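Long-range contacts in FBP protein (Leishmania major, PDB 5OEZ), which probably hydrolyses fructose 1,6-bisphosphate to fructose 6-phosphate and phosphate, a magnesium-dependent step of gluconeogenesis, as a homotetramer of the class 1 fructose-1,6-bisphosphatase family: residues 278-283 with 313-318; 284-289 with 304-309. All blocks are in the same frame, centred on the assembly; numbering follows the deposited sequence.

Contact 1: 278-283 with 313-318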
# COMPACT_ATOMS: atom_id res chain seq x y z
N LYS C 278 -26.24 2.85 28.21
CA LYS C 278 -25.03 3.49 27.68
C LYS C 278 -25.14 3.80 26.20
O LYS C 278 -24.80 4.90 25.81
CB LYS C 278 -23.82 2.59 27.93
CG LYS C 278 -22.46 3.11 27.50
CD LYS C 278 -21.45 2.19 28.16
CE LYS C 278 -20.02 2.64 27.89
NZ LYS C 278 -19.74 4.05 28.28
N LEU C 279 -25.68 2.88 25.40
CA LEU C 279 -25.68 3.03 23.98
C LEU C 279 -26.85 3.84 23.49
O LEU C 279 -27.97 3.72 23.99
CB LEU C 279 -25.69 1.67 23.29
CG LEU C 279 -24.53 0.71 23.52
CD1 LEU C 279 -24.55 -0.38 22.46
CD2 LEU C 279 -23.18 1.40 23.56
N ARG C 280 -26.55 4.68 22.51
CA ARG C 280 -27.56 5.45 21.80
C ARG C 280 -28.32 4.54 20.83
O ARG C 280 -27.70 3.76 20.11
CB ARG C 280 -26.90 6.60 21.05
CG ARG C 280 -26.77 7.83 21.91
CD ARG C 280 -26.00 8.98 21.27
NE ARG C 280 -24.97 9.60 22.19
CZ ARG C 280 -23.80 9.05 22.54
NH1 ARG C 280 -23.46 7.86 22.08
NH2 ARG C 280 -22.95 9.69 23.36
N LEU C 281 -29.64 4.63 20.87
CA LEU C 281 -30.53 3.80 20.06
C LEU C 281 -30.35 3.97 18.54
O LEU C 281 -30.10 3.00 17.84
CB LEU C 281 -31.99 4.11 20.41
CG LEU C 281 -33.07 3.31 19.70
CD1 LEU C 281 -32.96 1.85 20.04
CD2 LEU C 281 -34.43 3.84 20.09
N LEU C 282 -30.46 5.20 18.06
CA LEU C 282 -30.41 5.46 16.62
C LEU C 282 -29.06 5.21 15.97
O LEU C 282 -28.98 4.64 14.87
CB LEU C 282 -30.78 6.90 16.32
CG LEU C 282 -32.26 7.23 16.15
CD1 LEU C 282 -32.42 8.68 15.73
CD2 LEU C 282 -32.95 6.33 15.13
N TYR C 283 -28.00 5.64 16.65
CA TYR C 283 -26.68 5.67 16.06
C TYR C 283 -25.91 4.34 16.19
O TYR C 283 -25.06 4.06 15.35
CB TYR C 283 -25.86 6.79 16.69
CG TYR C 283 -26.52 8.14 16.60
CD1 TYR C 283 -26.45 8.91 15.44
CD2 TYR C 283 -27.18 8.67 17.69
CE1 TYR C 283 -27.05 10.17 15.38
CE2 TYR C 283 -27.78 9.92 17.63
CZ TYR C 283 -27.70 10.66 16.47
OH TYR C 283 -28.30 11.89 16.43
N ARG C 313 -36.70 10.47 21.00
CA ARG C 313 -35.60 11.43 21.16
C ARG C 313 -34.42 11.06 20.26
O ARG C 313 -34.07 9.91 20.17
CB ARG C 313 -35.17 11.45 22.61
CG ARG C 313 -35.86 12.52 23.42
CD ARG C 313 -35.43 12.29 24.84
NE ARG C 313 -35.83 10.97 25.28
CZ ARG C 313 -35.14 10.15 26.05
NH1 ARG C 313 -33.94 10.46 26.56
NH2 ARG C 313 -35.66 8.97 26.33
N LEU C 314 -33.82 12.03 19.60
CA LEU C 314 -32.69 11.78 18.73
C LEU C 314 -31.51 11.10 19.45
O LEU C 314 -30.88 10.19 18.89
CB LEU C 314 -32.29 13.10 18.08
CG LEU C 314 -31.08 13.26 17.20
CD1 LEU C 314 -31.26 12.42 15.94
CD2 LEU C 314 -30.79 14.73 16.88
N HIS C 315 -31.29 11.47 20.71
CA HIS C 315 -30.16 10.99 21.51
C HIS C 315 -30.57 10.05 22.64
O HIS C 315 -29.85 9.90 23.62
CB HIS C 315 -29.42 12.20 22.05
CG HIS C 315 -28.66 12.92 21.00
ND1 HIS C 315 -27.72 12.31 20.19
CD2 HIS C 315 -28.72 14.21 20.60
CE1 HIS C 315 -27.23 13.20 19.35
NE2 HIS C 315 -27.82 14.36 19.58
N GLN C 316 -31.68 9.35 22.46
CA GLN C 316 -32.17 8.44 23.49
C GLN C 316 -31.27 7.19 23.57
O GLN C 316 -30.57 6.84 22.62
CB GLN C 316 -33.66 8.12 23.28
CG GLN C 316 -34.05 6.75 22.79
CD GLN C 316 -35.54 6.67 22.45
OE1 GLN C 316 -36.09 7.56 21.81
NE2 GLN C 316 -36.19 5.61 22.89
N ARG C 317 -31.28 6.56 24.74
CA ARG C 317 -30.37 5.47 25.04
C ARG C 317 -31.07 4.24 25.55
O ARG C 317 -32.26 4.28 25.89
CB ARG C 317 -29.41 5.90 26.11
CG ARG C 317 -28.59 7.11 25.74
CD ARG C 317 -27.48 7.27 26.74
NE ARG C 317 -26.68 8.45 26.40
CZ ARG C 317 -25.36 8.53 26.26
NH1 ARG C 317 -24.59 7.47 26.43
NH2 ARG C 317 -24.79 9.71 25.97
N THR C 318 -30.33 3.14 25.56
CA THR C 318 -30.85 1.85 25.96
C THR C 318 -29.68 0.96 26.41
O THR C 318 -28.61 1.07 25.84
CB THR C 318 -31.63 1.16 24.78
OG1 THR C 318 -32.03 -0.16 25.15
CG2 THR C 318 -30.80 1.08 23.50
O HOH W 1 -30.24 7.74 19.89
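L279 with T318 and L281 with Q316 tie the two backbones together. T318 N donates to L279 O at 2.9 Å, and L281 N makes a nearly straight bond to Q316 O at 3.0 Å. Between them R280 and R317 form an antiparallel non-hydrogen-bonded pair with diverging side chains. A water joins the segments further on: it accepts from L282 N and donates to both L314 O and Q316 O, so Q316 O is gripped from two sources.

Charge gathers round the two arginines. The R317 chain runs extended to its guanidinium, whose NH1 makes a short but bent, weak bond to K278 O. Its NH2 lies over one face of the R280 guanidinium, 3.2 Å from R280 NH2, the planes turned 50° apart; these two donors do not bond. R280 NH1 is instead held by a salt bridge to E97. In other structures of this protein E97 binds manganese and K278 fructose 6-phosphate; neither ligand is bound here.

This is the point in the C-terminal domain where the short, weakly bonded strand 279-280, paired with the start of strand 317-323, turns directly into helix 281-294. R280 is the N-cap residue, and its backbone N donates to E284 OE1.

Apolar and aromatic groups finish the contact on the helix side. L282 CD1 meets L314 CD1 at 3.9 Å, the side chains crossing at about a right angle, and F116 of strand 113-121 touches both leucines. Y283 OH presses on L314 CD1 at 3.0 Å, a spacing so short that its detail is doubtful. The Y283 and H315 rings are near parallel, planes at 24°, but slid apart, barely overlapping. L281, its CG anti to the backbone N (chi1 -178°), packs alongside Q316, CD2 3.8 Å from NE2; the amide bonds T312 N and R313 N through OE1 and S310 O through NE2.

Contact 2: 284-289 with 304-309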
# COMPACT_ATOMS: atom_id res chain seq x y z
N GLU C 284 -26.21 3.55 17.23
CA GLU C 284 -25.44 2.35 17.60
C GLU C 284 -26.32 1.12 17.83
O GLU C 284 -26.15 0.11 17.15
CB GLU C 284 -24.61 2.59 18.87
CG GLU C 284 -23.63 3.76 18.76
CD GLU C 284 -23.06 4.22 20.11
OE1 GLU C 284 -23.73 4.07 21.16
OE2 GLU C 284 -21.94 4.77 20.11
N ALA C 285 -27.22 1.18 18.81
CA ALA C 285 -27.95 -0.03 19.22
C ALA C 285 -28.90 -0.59 18.15
O ALA C 285 -28.89 -1.79 17.89
CB ALA C 285 -28.69 0.23 20.53
N ALA C 286 -29.72 0.25 17.53
CA ALA C 286 -30.66 -0.23 16.49
C ALA C 286 -29.98 -0.78 15.22
O ALA C 286 -30.32 -1.86 14.76
CB ALA C 286 -31.69 0.84 16.14
N PRO C 287 -28.99 -0.06 14.66
CA PRO C 287 -28.21 -0.68 13.56
C PRO C 287 -27.55 -2.04 13.90
O PRO C 287 -27.71 -3.00 13.15
CB PRO C 287 -27.13 0.35 13.28
CG PRO C 287 -27.73 1.65 13.72
CD PRO C 287 -28.55 1.32 14.92
N MET C 288 -26.87 -2.12 15.03
CA MET C 288 -26.31 -3.39 15.49
C MET C 288 -27.38 -4.46 15.73
O MET C 288 -27.16 -5.63 15.44
CB MET C 288 -25.47 -3.20 16.76
CG MET C 288 -24.12 -2.51 16.58
SD MET C 288 -22.98 -3.09 15.27
CE MET C 288 -23.45 -4.78 14.91
N ALA C 289 -28.52 -4.06 16.29
CA ALA C 289 -29.61 -5.01 16.50
C ALA C 289 -30.09 -5.63 15.17
O ALA C 289 -30.37 -6.82 15.12
CB ALA C 289 -30.77 -4.33 17.22
N GLY C 304 -37.79 -6.09 25.73
CA GLY C 304 -37.98 -6.73 24.44
C GLY C 304 -36.98 -6.26 23.40
O GLY C 304 -35.94 -5.67 23.73
N ARG C 305 -37.34 -6.51 22.15
CA ARG C 305 -36.48 -6.22 21.02
C ARG C 305 -36.14 -4.74 20.93
O ARG C 305 -37.02 -3.90 21.01
CB ARG C 305 -37.17 -6.64 19.71
CG ARG C 305 -37.33 -8.15 19.53
CD ARG C 305 -38.25 -8.47 18.37
NE ARG C 305 -37.64 -8.10 17.09
CZ ARG C 305 -38.31 -7.75 15.98
NH1 ARG C 305 -39.63 -7.68 15.94
NH2 ARG C 305 -37.62 -7.44 14.89
N ILE C 306 -34.85 -4.45 20.74
CA ILE C 306 -34.37 -3.10 20.47
C ILE C 306 -35.13 -2.48 19.28
O ILE C 306 -35.53 -1.31 19.33
CB ILE C 306 -32.86 -3.09 20.12
CG1 ILE C 306 -31.99 -3.53 21.32
CG2 ILE C 306 -32.38 -1.72 19.65
CD1 ILE C 306 -32.04 -2.61 22.52
N LEU C 307 -35.32 -3.27 18.22
CA LEU C 307 -35.96 -2.79 16.99
C LEU C 307 -37.42 -2.39 17.16
O LEU C 307 -37.91 -1.57 16.39
CB LEU C 307 -35.83 -3.82 15.86
CG LEU C 307 -34.40 -4.12 15.38
CD1 LEU C 307 -34.43 -5.11 14.23
CD2 LEU C 307 -33.66 -2.85 14.97
N GLU C 308 -38.08 -2.93 18.17
CA GLU C 308 -39.48 -2.55 18.48
C GLU C 308 -39.64 -1.29 19.36
O GLU C 308 -40.75 -0.85 19.56
CB GLU C 308 -40.23 -3.72 19.15
CG GLU C 308 -40.58 -4.87 18.22
CD GLU C 308 -41.25 -6.05 18.93
OE1 GLU C 308 -41.48 -5.98 20.16
OE2 GLU C 308 -41.53 -7.07 18.26
N GLN C 309 -38.55 -0.70 19.85
CA GLN C 309 -38.66 0.51 20.69
C GLN C 309 -39.01 1.73 19.86
O GLN C 309 -38.51 1.90 18.74
CB GLN C 309 -37.37 0.79 21.44
CG GLN C 309 -37.00 -0.28 22.46
CD GLN C 309 -35.63 -0.04 23.09
OE1 GLN C 309 -35.09 1.07 23.03
NE2 GLN C 309 -35.07 -1.07 23.72
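A286 and L307 mark the closest backbone approach, with CA atoms 5.9 Å apart, where one side of helix 281-294, at 284-289, faces the bend of 304-309. The helix is kinked at P287, whose ring nitrogen has no bond to the preceding turn; M288 N still reaches E284 O, and A289 N bonds A285 O. Opposite, 306-308 take helical backbone angles without regular helical bonding, and bonds from E308 N to R305 O and from Q309 N to I306 O close the bend.

Three alanines, A285, A286 and A289, give the helix a smooth side against which I306 and L307 rest. I306 sends CG2 anti to its own N, where it comes 3.9 Å from both A286 CA and A285 O, touching backbone as much as methyl groups. Its branch-point CB lies 3.8 Å from A289 CB. L307 reaches the helix with one branch: CD2 sits 3.5 Å from A286 O and 4.0 Å from A289 CB. Both side chains therefore converge on A289. T318 and F322 of strand 317-323 also touch I306, while M165 touches A286 and L307, placing the contact between that strand and a neighbouring loop of this phosphatase fold. The same helix carries E284, which binds manganese in another structure of the protein.

No hydrogen bond passes between the segments, so van der Waals contact alone joins them directly, and the small alanine methyls let the loop's branched side chains come down to the helix backbone itself.

Helix 281-294 serves both contacts: contact 1 holds its first turn, contact 2 the turns just after, and R280 O to A285 N and L281 O to A286 N, probable i to i+5 bonds of a pi-type turn, run from one to the other. The residues touching in contact 2 are all buried, and they meet by van der Waals contact without a hydrogen bond. Contact 1 is only partly buried and mixes backbone bonds, a water and an arginine pair, R280 of which reaches metal ligand E97, with a leucine and aromatic patch. Along the chain, 284-289 and 304-309 both fall between the segments of contact 1. I306 of contact 2 also packs on L281 and T318 of contact 1, which joins their apolar parts.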